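Local atomic coordinates of prephenate dehydratase:Amino acid-binding ACT (Brucella abortus, PDB entry 6VH5), a protein that probably catalyses the decarboxylating dehydration of prephenate to 3-phenylpyruvate, a step of phenylalanine biosynthesis, and binds phenylalanine in this crystal. Residues H106-V111 and L179-E184; P46-L51 and A67-M72. All blocks are in the same frame, centred on the assembly; numbering follows the deposited sequence.

In the fold
Contact 1 and contact 2 belong to two different mixed sheets of the prephenate dehydratase region, with centres about 27 Å apart and nearest atoms about 15 Å apart. Contact 2 (46-51 with 67-72) bridges over strand 26-30 in the sheet that also holds strand 193-200. Contact 1 pairs strand 108-111 with the outermost strand 180-183, antiparallel to it, beside both passages of the chain between the sheets. The Phe107 side chain is about 9 Å from that of Thr194, predicted to be essential for activity; contact 2 lies away from Thr194 and from both phenylalanine pockets. One pocket includes Arg224 and Phe261, the other Asn243-Leu247, and neither includes a residue of the two contacts.

Contact 1. Residues H106-V111 and L179-E184; sequences HFQLMV and LDILEE
Leu109 O sits in the hollow of a backbone kink, where Leu182 N bonds to it at 2.8 Å and Glu183 N adds a weak bond at 3.5 Å. Pairing resumes on either side of this classic beta bulge: Glu183 O accepts Leu109 N, and Val111 and Asp180 exchange two backbone bonds, Val111 N to Asp180 O being 2.7 Å. On the Met110 face, a chi1 of 48° sets CG between the backbone N and the carbonyl carbon, and the thioether crosses Leu179 at about a right angle, SD lying 3.8 Å from Leu179 CD1. Ile181 CD1 lies against the CB-CG part of the Gln108 side chain, 3.9 Å from CB and 4.1 Å from CG. Gln108 bends at chi2, and its OE1 takes Asn185 N. On the other face, Leu182 CD2 approaches Val111 CG1 at 4.2 Å, while Leu182 CB lies 4.4 Å from Leu109 CG. Helix 150-160 backs Met110 and Leu179; Ala166 of strand 165-169 meets Leu109 and Val111. In the sheet order 143-146, 122-125, 165-169, 108-111, 180-183, strand 108-111 alone runs against the rest, consistent with one lobe of a type 2 periplasmic-binding-protein fold.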
loop_
_atom_site.group_PDB
_atom_site.type_symbol
_atom_site.label_atom_id
_atom_site.label_comp_id
_atom_site.label_asym_id
_atom_site.label_seq_id
_atom_site.Cartn_x
_atom_site.Cartn_y
_atom_site.Cartn_z
ATOM N N HIS A 106 -6.881 10.284 -14.438
ATOM C CA HIS A 106 -8.076 10.254 -15.273
ATOM C C HIS A 106 -8.026 9.062 -16.218
ATOM O O HIS A 106 -6.952 8.653 -16.673
ATOM C CB HIS A 106 -8.238 11.553 -16.073
ATOM C CG HIS A 106 -8.488 12.756 -15.221
ATOM N ND1 HIS A 106 -9.545 12.837 -14.339
ATOM C CD2 HIS A 106 -7.797 13.914 -15.087
ATOM C CE1 HIS A 106 -9.504 14.000 -13.713
ATOM N NE2 HIS A 106 -8.452 14.671 -14.147
ATOM N N PHE A 107 -9.208 8.527 -16.529
ATOM C CA PHE A 107 -9.368 7.409 -17.446
ATOM C C PHE A 107 -10.065 7.856 -18.719
ATOM O O PHE A 107 -11.059 8.590 -18.672
ATOM C CB PHE A 107 -10.189 6.283 -16.821
ATOM C CG PHE A 107 -9.416 5.418 -15.902
ATOM C CD1 PHE A 107 -9.508 5.589 -14.539
ATOM C CD2 PHE A 107 -8.578 4.437 -16.408
ATOM C CE1 PHE A 107 -8.783 4.793 -13.689
ATOM C CE2 PHE A 107 -7.850 3.633 -15.564
ATOM C CZ PHE A 107 -7.945 3.815 -14.198
ATOM N N GLN A 108 -9.567 7.367 -19.852
ATOM C CA GLN A 108 -10.131 7.669 -21.159
ATOM C C GLN A 108 -10.633 6.382 -21.796
ATOM O O GLN A 108 -9.930 5.366 -21.790
ATOM C CB GLN A 108 -9.089 8.340 -22.061
ATOM C CG GLN A 108 -8.205 9.355 -21.340
ATOM C CD GLN A 108 -8.971 10.583 -20.881
ATOM O OE1 GLN A 108 -10.124 10.793 -21.266
ATOM N NE2 GLN A 108 -8.341 11.391 -20.035
ATOM N N LEU A 109 -11.848 6.432 -22.343
ATOM C CA LEU A 109 -12.411 5.313 -23.092
ATOM C C LEU A 109 -11.897 5.420 -24.520
ATOM O O LEU A 109 -12.219 6.370 -25.241
ATOM C CB LEU A 109 -13.940 5.335 -23.030
ATOM C CG LEU A 109 -14.743 4.365 -23.909
ATOM C CD1 LEU A 109 -14.554 2.908 -23.498
ATOM C CD2 LEU A 109 -16.223 4.742 -23.846
ATOM N N MET A 110 -11.072 4.465 -24.924
ATOM C CA MET A 110 -10.397 4.543 -26.206
ATOM C C MET A 110 -10.708 3.307 -27.033
ATOM O O MET A 110 -10.884 2.207 -26.501
ATOM C CB MET A 110 -8.878 4.694 -26.034
ATOM C CG MET A 110 -8.276 3.716 -25.070
ATOM S SD MET A 110 -6.550 4.102 -24.714
ATOM C CE MET A 110 -6.710 5.585 -23.709
ATOM N N VAL A 111 -10.753 3.503 -28.346
ATOM C CA VAL A 111 -11.130 2.466 -29.297
ATOM C C VAL A 111 -10.247 2.584 -30.534
ATOM O O VAL A 111 -9.478 3.535 -30.692
ATOM C CB VAL A 111 -12.619 2.558 -29.694
ATOM C CG1 VAL A 111 -13.517 2.263 -28.493
ATOM C CG2 VAL A 111 -12.925 3.935 -30.275
ATOM N N LEU A 179 -4.822 5.281 -30.786
ATOM C CA LEU A 179 -6.214 4.949 -30.521
ATOM C C LEU A 179 -7.065 6.210 -30.426
ATOM O O LEU A 179 -6.589 7.279 -30.036
ATOM C CB LEU A 179 -6.352 4.144 -29.224
ATOM C CG LEU A 179 -5.719 2.746 -29.187
ATOM C CD1 LEU A 179 -6.009 2.052 -27.848
ATOM C CD2 LEU A 179 -6.161 1.884 -30.368
ATOM N N ASP A 180 -8.329 6.072 -30.824
ATOM C CA ASP A 180 -9.300 7.150 -30.718
ATOM C C ASP A 180 -9.879 7.188 -29.314
ATOM O O ASP A 180 -10.230 6.149 -28.752
ATOM C CB ASP A 180 -10.445 6.947 -31.713
ATOM C CG ASP A 180 -10.162 7.552 -33.065
ATOM O OD1 ASP A 180 -9.170 8.305 -33.176
ATOM O OD2 ASP A 180 -10.951 7.300 -34.003
ATOM N N ILE A 181 -9.998 8.389 -28.755
ATOM C CA ILE A 181 -10.656 8.573 -27.465
ATOM C C ILE A 181 -12.123 8.864 -27.746
ATOM O O ILE A 181 -12.476 9.937 -28.245
ATOM C CB ILE A 181 -10.010 9.688 -26.639
ATOM C CG1 ILE A 181 -8.609 9.252 -26.211
ATOM C CG2 ILE A 181 -10.877 10.021 -25.423
ATOM C CD1 ILE A 181 -7.911 10.213 -25.305
ATOM N N LEU A 182 -12.975 7.885 -27.447
ATOM C CA LEU A 182 -14.403 8.032 -27.686
ATOM C C LEU A 182 -15.038 8.962 -26.657
ATOM O O LEU A 182 -15.869 9.803 -27.008
ATOM C CB LEU A 182 -15.053 6.656 -27.650
ATOM C CG LEU A 182 -16.456 6.443 -28.182
ATOM C CD1 LEU A 182 -16.636 7.082 -29.556
ATOM C CD2 LEU A 182 -16.674 4.955 -28.233
ATOM N N GLU A 183 -14.663 8.819 -25.381
ATOM C CA GLU A 183 -15.164 9.671 -24.312
ATOM C C GLU A 183 -14.029 9.989 -23.345
ATOM O O GLU A 183 -13.143 9.164 -23.104
ATOM C CB GLU A 183 -16.347 9.024 -23.567
ATOM C CG GLU A 183 -17.272 10.021 -22.885
ATOM C CD GLU A 183 -18.439 9.361 -22.157
ATOM O OE1 GLU A 183 -18.732 9.750 -21.003
ATOM O OE2 GLU A 183 -19.050 8.433 -22.733
ATOM N N GLU A 184 -14.084 11.187 -22.776
ATOM C CA GLU A 184 -13.015 11.719 -21.947
ATOM C C GLU A 184 -13.400 11.635 -20.482
ATOM O O GLU A 184 -14.571 11.799 -20.140
ATOM C CB GLU A 184 -12.718 13.174 -22.310
ATOM C CG GLU A 184 -11.789 13.336 -23.496
ATOM C CD GLU A 184 -11.551 14.788 -23.856
ATOM O OE1 GLU A 184 -12.181 15.673 -23.233
ATOM O OE2 GLU A 184 -10.736 15.043 -24.767
#

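Contact 2. Residues P46-L51 and A67-M72; sequences PDMEPL and AADLAM
The carboxylate of Asp69 is gripped by two backbone N-H groups, OD2 by that of Asn25 and OD1 by that of Thr24, while its CB meets Met48 CE at 4.1 Å. Asn25 also reaches the other segment, its ND2 bonding to Asp47 O, so the lead-in to strand 26-30 ties both sides together. The setting is a beta-alpha-beta crossover: strand 49-53, helix 56-64 and strand 70-77 follow in sequence, the two strands parallel in one sheet with strand 26-30 between them. That intervening strand explains why no hydrogen bond joins the segments. The closest CA atoms, those of Leu51 and Ala68 at 7.4 Å, meet where Ala68 still lies in the loop before its strand, the touching parts running 124° apart. Apart from Leu51 CD2 resting 4.0 Å from Ala67 O, the contact is between side chains, at two places. At one, Met48 crosses Leu70 at about a right angle, with SD 3.9 Å from Leu70 CD1; a turn at chi3 (89°) carries its methyl equally near Leu70 CD1 and Asp69 CB. At the other, a chi1 of 174° swings the Leu51 branch toward 67-68, and Leu51 CD2 lies 4.1 Å from Ala67 CB and 4.3 Å from Ala68 CB.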
loop_
_atom_site.group_PDB
_atom_site.type_symbol
_atom_site.label_atom_id
_atom_site.label_comp_id
_atom_site.label_asym_id
_atom_site.label_seq_id
_atom_site.Cartn_x
_atom_site.Cartn_y
_atom_site.Cartn_z
ATOM N N PRO A 46 10.509 16.483 -19.012
ATOM C CA PRO A 46 10.147 16.296 -20.426
ATOM C C PRO A 46 11.306 15.866 -21.307
ATOM O O PRO A 46 11.081 15.200 -22.324
ATOM C CB PRO A 46 9.619 17.680 -20.836
ATOM C CG PRO A 46 9.317 18.383 -19.555
ATOM C CD PRO A 46 10.320 17.876 -18.580
ATOM N N ASP A 47 12.539 16.223 -20.956
ATOM C CA ASP A 47 13.691 15.906 -21.785
ATOM C C ASP A 47 14.369 14.598 -21.399
ATOM O O ASP A 47 15.451 14.308 -21.916
ATOM C CB ASP A 47 14.708 17.050 -21.749
ATOM C CG ASP A 47 14.152 18.342 -22.314
ATOM O OD1 ASP A 47 13.338 18.279 -23.263
ATOM O OD2 ASP A 47 14.549 19.420 -21.825
ATOM N N MET A 48 13.771 13.806 -20.518
ATOM C CA MET A 48 14.341 12.518 -20.157
ATOM C C MET A 48 13.596 11.394 -20.871
ATOM O O MET A 48 12.488 11.570 -21.382
ATOM C CB MET A 48 14.301 12.309 -18.645
ATOM C CG MET A 48 15.298 13.183 -17.907
ATOM S SD MET A 48 15.327 12.891 -16.132
ATOM C CE MET A 48 16.554 11.591 -16.010
ATOM N N GLU A 49 14.231 10.230 -20.918
ATOM C CA GLU A 49 13.651 9.082 -21.603
ATOM C C GLU A 49 13.143 8.088 -20.567
ATOM O O GLU A 49 13.952 7.493 -19.835
ATOM C CB GLU A 49 14.679 8.425 -22.533
ATOM C CG GLU A 49 14.070 7.580 -23.634
ATOM C CD GLU A 49 15.107 6.805 -24.450
ATOM O OE1 GLU A 49 14.709 5.835 -25.134
ATOM O OE2 GLU A 49 16.311 7.154 -24.413
ATOM N N PRO A 50 11.833 7.913 -20.425
ATOM C CA PRO A 50 11.322 6.972 -19.418
ATOM C C PRO A 50 11.791 5.546 -19.692
ATOM O O PRO A 50 11.848 5.096 -20.841
ATOM C CB PRO A 50 9.798 7.100 -19.555
ATOM C CG PRO A 50 9.586 8.465 -20.154
ATOM C CD PRO A 50 10.758 8.674 -21.080
ATOM N N LEU A 51 12.105 4.829 -18.617
ATOM C CA LEU A 51 12.616 3.461 -18.693
ATOM C C LEU A 51 11.662 2.517 -17.975
ATOM O O LEU A 51 11.701 2.416 -16.735
ATOM C CB LEU A 51 14.027 3.370 -18.101
ATOM C CG LEU A 51 14.639 1.968 -17.986
ATOM C CD1 LEU A 51 14.553 1.231 -19.315
ATOM C CD2 LEU A 51 16.107 2.041 -17.515
ATOM N N ALA A 67 21.482 2.200 -14.627
ATOM C CA ALA A 67 20.637 2.177 -15.815
ATOM C C ALA A 67 19.828 3.457 -15.936
ATOM O O ALA A 67 19.570 3.931 -17.048
ATOM C CB ALA A 67 19.686 0.982 -15.767
ATOM N N ALA A 68 19.425 4.034 -14.812
ATOM C CA ALA A 68 18.625 5.245 -14.831
ATOM C C ALA A 68 19.198 6.252 -13.850
ATOM O O ALA A 68 19.663 5.883 -12.770
ATOM C CB ALA A 68 17.158 4.940 -14.504
ATOM N N ASP A 69 19.130 7.530 -14.228
ATOM C CA ASP A 69 19.575 8.594 -13.337
ATOM C C ASP A 69 18.590 8.829 -12.198
ATOM O O ASP A 69 19.013 9.140 -11.079
ATOM C CB ASP A 69 19.762 9.884 -14.132
ATOM C CG ASP A 69 20.737 9.728 -15.277
ATOM O OD1 ASP A 69 21.526 8.758 -15.261
ATOM O OD2 ASP A 69 20.696 10.567 -16.199
ATOM N N LEU A 70 17.292 8.647 -12.448
ATOM C CA LEU A 70 16.250 8.922 -11.468
ATOM C C LEU A 70 15.171 7.854 -11.569
ATOM O O LEU A 70 15.036 7.170 -12.591
ATOM C CB LEU A 70 15.596 10.298 -11.682
ATOM C CG LEU A 70 16.421 11.582 -11.728
ATOM C CD1 LEU A 70 15.542 12.748 -12.201
ATOM C CD2 LEU A 70 17.027 11.868 -10.365
ATOM N N ALA A 71 14.351 7.764 -10.522
ATOM C CA ALA A 71 13.203 6.868 -10.519
ATOM C C ALA A 71 11.966 7.629 -10.069
ATOM O O ALA A 71 12.025 8.424 -9.121
ATOM C CB ALA A 71 13.432 5.656 -9.604
ATOM N N MET A 72 10.842 7.367 -10.748
ATOM C CA MET A 72 9.566 8.018 -10.463
ATOM C C MET A 72 8.646 6.993 -9.806
ATOM O O MET A 72 8.119 6.103 -10.484
ATOM C CB MET A 72 8.954 8.588 -11.742
ATOM C CG MET A 72 7.625 9.308 -11.542
ATOM S SD MET A 72 7.709 10.972 -10.822
ATOM C CE MET A 72 8.354 11.919 -12.198
#